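Local structure of NADH oxidoreductase (Mesorhizobium loti, 3PI7) at residues A[220-225]-A[246-251]; A[240-245]-A[268-273]. The protein probably binds NADPH and acts as an NAD(P)H-dependent oxidoreductase of the quinone reductase type. All blocks are in the same frame, centred on the assembly; numbering follows the deposited sequence.

Overall arrangement
Both contacts lie in the Rossmann domain, on the same side of the chain's centre, with their own centres about 11 Å apart. Along the chain the order is 220-225, 240-245, 246-251, 268-273, so the two pairings interleave. Helix 243-252, which follows strand 236-239 of the parallel sheet, is shared: its body packs on helix 221-232 in contact 1, while its beginning meets 268-273 in contact 2. Arg273 joins the two by a salt bridge to Glu222, and Ser247 probably bonds to the carbonyl of Val271. Strand 270-272 also pairs with the second subunit, so contact 2 ties this helical layer to the dimer interface.

Contact 1: A[220-225]-A[246-251]; sequences DFEATL and ASAIFN
Neighbouring helices of the Rossmann layer, 221-232 and 243-252, meet where Leu225, Phe221 and Glu222 approach Ala248 and Ile249. Their short segments run in roughly the same direction, inclined by 30°, with axes 10.4 Å apart at the closest. Leu225 has CG anti to its backbone N (chi1 177°), which brings the branch up to Ala248 and Ile249; CD2 settles 3.9 Å from Ile249 CA, and both methyls come beside Ile249 CG1, the two side chains crossing at about a right angle. The Phe221 ring takes Ile249 at its edge, with CZ 4.4 Å from Ile249 CG1. Glu222 reaches across by a bend at chi2 (-144°) that lays its carboxylate against the Ala248 methyl, OE2 being 3.6 Å from CB. That same oxygen makes a salt bridge with Arg273. Water 1 lies 2.8 Å from Glu222 OE1 and 2.7 Å from Ala248 O and may bridge them, though it has more acceptors in reach than protons to give. On the sheet side, Phe221 packs on Leu214 and Ile249 on Phe237, residues of two strands of the parallel sheet. Side-by-side helices covering one face of a parallel sheet in this way are characteristic of the dinucleotide-binding Rossmann fold.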
loop_
_atom_site.group_PDB
_atom_site.type_symbol
_atom_site.label_atom_id
_atom_site.label_comp_id
_atom_site.label_asym_id
_atom_site.label_seq_id
_atom_site.Cartn_x
_atom_site.Cartn_y
_atom_site.Cartn_z
ATOM N N ASP A 220 12.117 25.195 -0.325
ATOM C CA ASP A 220 12.349 24.406 -1.538
ATOM C C ASP A 220 12.494 22.901 -1.243
ATOM O O ASP A 220 13.062 22.177 -2.064
ATOM C CB ASP A 220 13.591 24.933 -2.288
ATOM C CG ASP A 220 14.883 24.967 -1.492
ATOM O OD1 ASP A 220 14.825 24.813 -0.245
ATOM O OD2 ASP A 220 15.953 25.160 -2.111
ATOM N N PHE A 221 11.949 22.426 -0.100
ATOM C CA PHE A 221 12.022 21.009 0.269
ATOM C C PHE A 221 11.588 20.048 -0.857
ATOM O O PHE A 221 12.305 19.077 -1.105
ATOM C CB PHE A 221 11.177 20.718 1.515
ATOM C CG PHE A 221 11.013 19.242 1.776
ATOM C CD1 PHE A 221 12.092 18.470 2.207
ATOM C CD2 PHE A 221 9.797 18.609 1.540
ATOM C CE1 PHE A 221 11.954 17.096 2.405
ATOM C CE2 PHE A 221 9.657 17.230 1.758
ATOM C CZ PHE A 221 10.742 16.483 2.177
ATOM N N GLU A 222 10.395 20.257 -1.475
ATOM C CA GLU A 222 9.904 19.329 -2.496
ATOM C C GLU A 222 10.816 19.302 -3.712
ATOM O O GLU A 222 11.062 18.217 -4.253
ATOM C CB GLU A 222 8.451 19.618 -2.908
ATOM C CG GLU A 222 7.463 18.972 -1.943
ATOM C CD GLU A 222 6.161 18.418 -2.498
ATOM O OE1 GLU A 222 6.189 17.751 -3.558
ATOM O OE2 GLU A 222 5.124 18.559 -1.808
ATOM N N ALA A 223 11.348 20.467 -4.118
ATOM C CA ALA A 223 12.257 20.562 -5.272
ATOM C C ALA A 223 13.588 19.830 -4.963
ATOM O O ALA A 223 14.031 19.031 -5.776
ATOM C CB ALA A 223 12.507 22.017 -5.645
ATOM N N THR A 224 14.156 20.036 -3.766
ATOM C CA THR A 224 15.360 19.351 -3.276
ATOM C C THR A 224 15.064 17.863 -3.230
ATOM O O THR A 224 15.867 17.047 -3.682
ATOM C CB THR A 224 15.729 19.905 -1.881
ATOM O OG1 THR A 224 16.012 21.284 -2.015
ATOM C CG2 THR A 224 16.943 19.204 -1.257
ATOM N N LEU A 225 13.890 17.511 -2.695
ATOM C CA LEU A 225 13.442 16.127 -2.592
ATOM C C LEU A 225 13.504 15.418 -3.947
ATOM O O LEU A 225 14.115 14.344 -4.033
ATOM C CB LEU A 225 12.023 16.109 -2.003
ATOM C CG LEU A 225 11.297 14.783 -1.848
ATOM C CD1 LEU A 225 12.092 13.805 -0.991
ATOM C CD2 LEU A 225 9.951 15.020 -1.284
ATOM N N ALA A 246 5.130 12.533 4.392
ATOM C CA ALA A 246 5.312 11.199 3.818
ATOM C C ALA A 246 4.625 11.081 2.445
ATOM O O ALA A 246 5.135 10.379 1.564
ATOM C CB ALA A 246 4.805 10.158 4.785
ATOM N N SER A 247 3.491 11.778 2.271
ATOM C CA SER A 247 2.754 11.807 1.005
ATOM C C SER A 247 3.654 12.361 -0.102
ATOM O O SER A 247 3.712 11.785 -1.194
ATOM C CB SER A 247 1.500 12.663 1.143
ATOM O OG SER A 247 0.858 12.781 -0.116
ATOM N N ALA A 248 4.374 13.459 0.193
ATOM C CA ALA A 248 5.299 14.122 -0.733
ATOM C C ALA A 248 6.467 13.232 -1.063
ATOM O O ALA A 248 6.854 13.119 -2.230
ATOM C CB ALA A 248 5.798 15.427 -0.125
ATOM N N ILE A 249 7.047 12.577 -0.035
ATOM C CA ILE A 249 8.193 11.696 -0.257
ATOM C C ILE A 249 7.782 10.552 -1.186
ATOM O O ILE A 249 8.419 10.333 -2.186
ATOM C CB ILE A 249 8.724 11.180 1.098
ATOM C CG1 ILE A 249 9.413 12.337 1.863
ATOM C CG2 ILE A 249 9.684 9.983 0.890
ATOM C CD1 ILE A 249 9.712 11.976 3.308
ATOM N N PHE A 250 6.713 9.823 -0.832
ATOM C CA PHE A 250 6.229 8.723 -1.637
ATOM C C PHE A 250 5.992 9.145 -3.082
ATOM O O PHE A 250 6.412 8.456 -4.009
ATOM C CB PHE A 250 4.941 8.193 -1.026
ATOM C CG PHE A 250 4.372 7.008 -1.767
ATOM C CD1 PHE A 250 5.078 5.806 -1.835
ATOM C CD2 PHE A 250 3.094 7.063 -2.326
ATOM C CE1 PHE A 250 4.529 4.690 -2.464
ATOM C CE2 PHE A 250 2.536 5.942 -2.940
ATOM C CZ PHE A 250 3.258 4.762 -3.002
ATOM N N ASN A 251 5.341 10.292 -3.274
ATOM C CA ASN A 251 5.052 10.814 -4.599
ATOM C C ASN A 251 6.325 11.025 -5.441
ATOM O O ASN A 251 6.324 10.771 -6.650
ATOM C CB ASN A 251 4.319 12.142 -4.443
ATOM C CG ASN A 251 3.810 12.723 -5.738
ATOM O OD1 ASN A 251 4.273 13.772 -6.199
ATOM N ND2 ASN A 251 2.893 12.035 -6.361
HETATM O O HOH W 1 6.423 14.979 -4.081
#

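Contact 2: A[240-245]-A[268-273]; sequences AVTGPL and DATVIR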
loop_
_atom_site.group_PDB
_atom_site.type_symbol
_atom_site.label_atom_id
_atom_site.label_comp_id
_atom_site.label_asym_id
_atom_site.label_seq_id
_atom_site.Cartn_x
_atom_site.Cartn_y
_atom_site.Cartn_z
ATOM N N ALA A 240 7.914 6.909 9.879
ATOM C CA ALA A 240 7.403 7.008 11.248
ATOM C C ALA A 240 6.384 8.160 11.400
ATOM O O ALA A 240 5.810 8.328 12.492
ATOM C CB ALA A 240 8.577 7.276 12.216
ATOM N N VAL A 241 6.217 8.994 10.358
ATOM C CA VAL A 241 5.501 10.252 10.475
ATOM C C VAL A 241 4.141 10.232 9.800
ATOM O O VAL A 241 3.161 10.654 10.419
ATOM C CB VAL A 241 6.401 11.407 9.931
ATOM C CG1 VAL A 241 5.691 12.756 9.936
ATOM C CG2 VAL A 241 7.707 11.517 10.732
ATOM N N THR A 242 4.074 9.737 8.539
ATOM C CA THR A 242 2.877 9.757 7.706
ATOM C C THR A 242 2.545 11.222 7.439
ATOM O O THR A 242 3.460 12.049 7.404
ATOM C CB THR A 242 1.697 8.897 8.232
ATOM O OG1 THR A 242 0.982 9.600 9.256
ATOM C CG2 THR A 242 2.143 7.525 8.717
ATOM N N GLY A 243 1.281 11.503 7.125
ATOM C CA GLY A 243 0.827 12.847 6.789
ATOM C C GLY A 243 1.399 13.386 5.489
ATOM O O GLY A 243 1.968 12.637 4.683
ATOM N N PRO A 244 1.273 14.712 5.308
ATOM C CA PRO A 244 1.750 15.377 4.068
ATOM C C PRO A 244 3.219 15.174 3.731
ATOM O O PRO A 244 3.560 15.061 2.540
ATOM C CB PRO A 244 1.493 16.861 4.352
ATOM C CG PRO A 244 0.375 16.866 5.333
ATOM C CD PRO A 244 0.583 15.666 6.206
ATOM N N LEU A 245 4.104 15.142 4.755
ATOM C CA LEU A 245 5.528 14.918 4.491
ATOM C C LEU A 245 5.731 13.576 3.823
ATOM O O LEU A 245 6.402 13.482 2.795
ATOM C CB LEU A 245 6.331 14.960 5.797
ATOM C CG LEU A 245 7.798 14.583 5.721
ATOM C CD1 LEU A 245 8.555 15.505 4.777
ATOM C CD2 LEU A 245 8.405 14.560 7.094
ATOM N N ASP A 268 -2.103 14.513 10.772
ATOM C CA ASP A 268 -2.729 15.155 9.608
ATOM C C ASP A 268 -2.982 14.117 8.490
ATOM O O ASP A 268 -2.315 13.088 8.451
ATOM C CB ASP A 268 -1.894 16.326 9.080
ATOM C CG ASP A 268 -2.006 17.587 9.911
ATOM O OD1 ASP A 268 -2.674 17.548 10.974
ATOM O OD2 ASP A 268 -1.374 18.597 9.537
ATOM N N ALA A 269 -3.992 14.362 7.639
ATOM C CA ALA A 269 -4.409 13.426 6.584
ATOM C C ALA A 269 -3.237 12.918 5.763
ATOM O O ALA A 269 -2.401 13.709 5.310
ATOM C CB ALA A 269 -5.436 14.102 5.662
ATOM N N THR A 270 -3.162 11.575 5.594
ATOM C CA THR A 270 -2.150 10.926 4.762
ATOM C C THR A 270 -2.793 10.659 3.408
ATOM O O THR A 270 -3.711 9.839 3.293
ATOM C CB THR A 270 -1.596 9.673 5.414
ATOM O OG1 THR A 270 -1.043 10.018 6.671
ATOM C CG2 THR A 270 -0.528 9.009 4.577
ATOM N N VAL A 271 -2.316 11.369 2.401
ATOM C CA VAL A 271 -2.891 11.306 1.058
ATOM C C VAL A 271 -1.989 10.509 0.138
ATOM O O VAL A 271 -0.776 10.669 0.184
ATOM C CB VAL A 271 -3.135 12.743 0.499
ATOM C CG1 VAL A 271 -3.542 12.726 -0.975
ATOM C CG2 VAL A 271 -4.171 13.502 1.324
ATOM N N ILE A 272 -2.571 9.657 -0.701
ATOM C CA ILE A 272 -1.852 9.029 -1.826
ATOM C C ILE A 272 -2.076 10.053 -2.938
ATOM O O ILE A 272 -3.154 10.085 -3.559
ATOM C CB ILE A 272 -2.376 7.629 -2.169
ATOM C CG1 ILE A 272 -2.346 6.691 -0.943
ATOM C CG2 ILE A 272 -1.566 7.063 -3.342
ATOM C CD1 ILE A 272 -3.228 5.384 -1.092
ATOM N N ARG A 273 -1.093 10.946 -3.127
ATOM C CA ARG A 273 -1.212 12.058 -4.061
ATOM C C ARG A 273 -1.576 11.610 -5.475
ATOM O O ARG A 273 -2.463 12.206 -6.087
ATOM C CB ARG A 273 0.083 12.880 -4.113
ATOM C CG ARG A 273 -0.138 14.245 -4.759
ATOM C CD ARG A 273 1.146 15.042 -4.843
ATOM N NE ARG A 273 1.620 15.469 -3.520
ATOM C CZ ARG A 273 2.727 16.177 -3.321
ATOM N NH1 ARG A 273 3.486 16.536 -4.348
ATOM N NH2 ARG A 273 3.089 16.523 -2.092
HETATM O O HOH W 2 -1.862 10.597 9.126
HETATM O O HOH W 3 2.042 16.472 0.706
#
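Thr270 lays its side chain across that of Thr242 at about a right angle, its OG1 3.3 Å from Thr242 CB. With OG1 anti to the carbonyl carbon (chi1 -58°), the hydroxyl meets the backbone N-H of Gly243 in a bond of 2.8 Å and 152°, and passes its own proton to water 2, 2.7 Å from Thr270 OG1. This water donates in turn to Asp268 O at 2.6 Å and to Thr242 OG1, whose proton goes to Val241 O. Gly243 has a positive phi and lies with its CA 3.6 Å from Asp268 O in a C-H...O contact. Next to it, Pro244 sets CD against Asp268 CB at 3.9 Å, with Ala269 O 3.7 Å from the same CD. A valine in place of Thr270 would probably leave the Gly243 N-H without its acceptor and water 2 without one of its three partners. Further along, in one of the two Arg273 conformers water 3 may connect Pro244 O to NH2, so this link is less certain. Thr270 to Ile272 pair antiparallel with a strand of the second subunit, whose Pro275 packs on both threonines. Since the Thr270 hydroxyl accepts from an amide and donates to a water, its proton probably points to the water, and polar backbone groups on the two segments are satisfied through one small network.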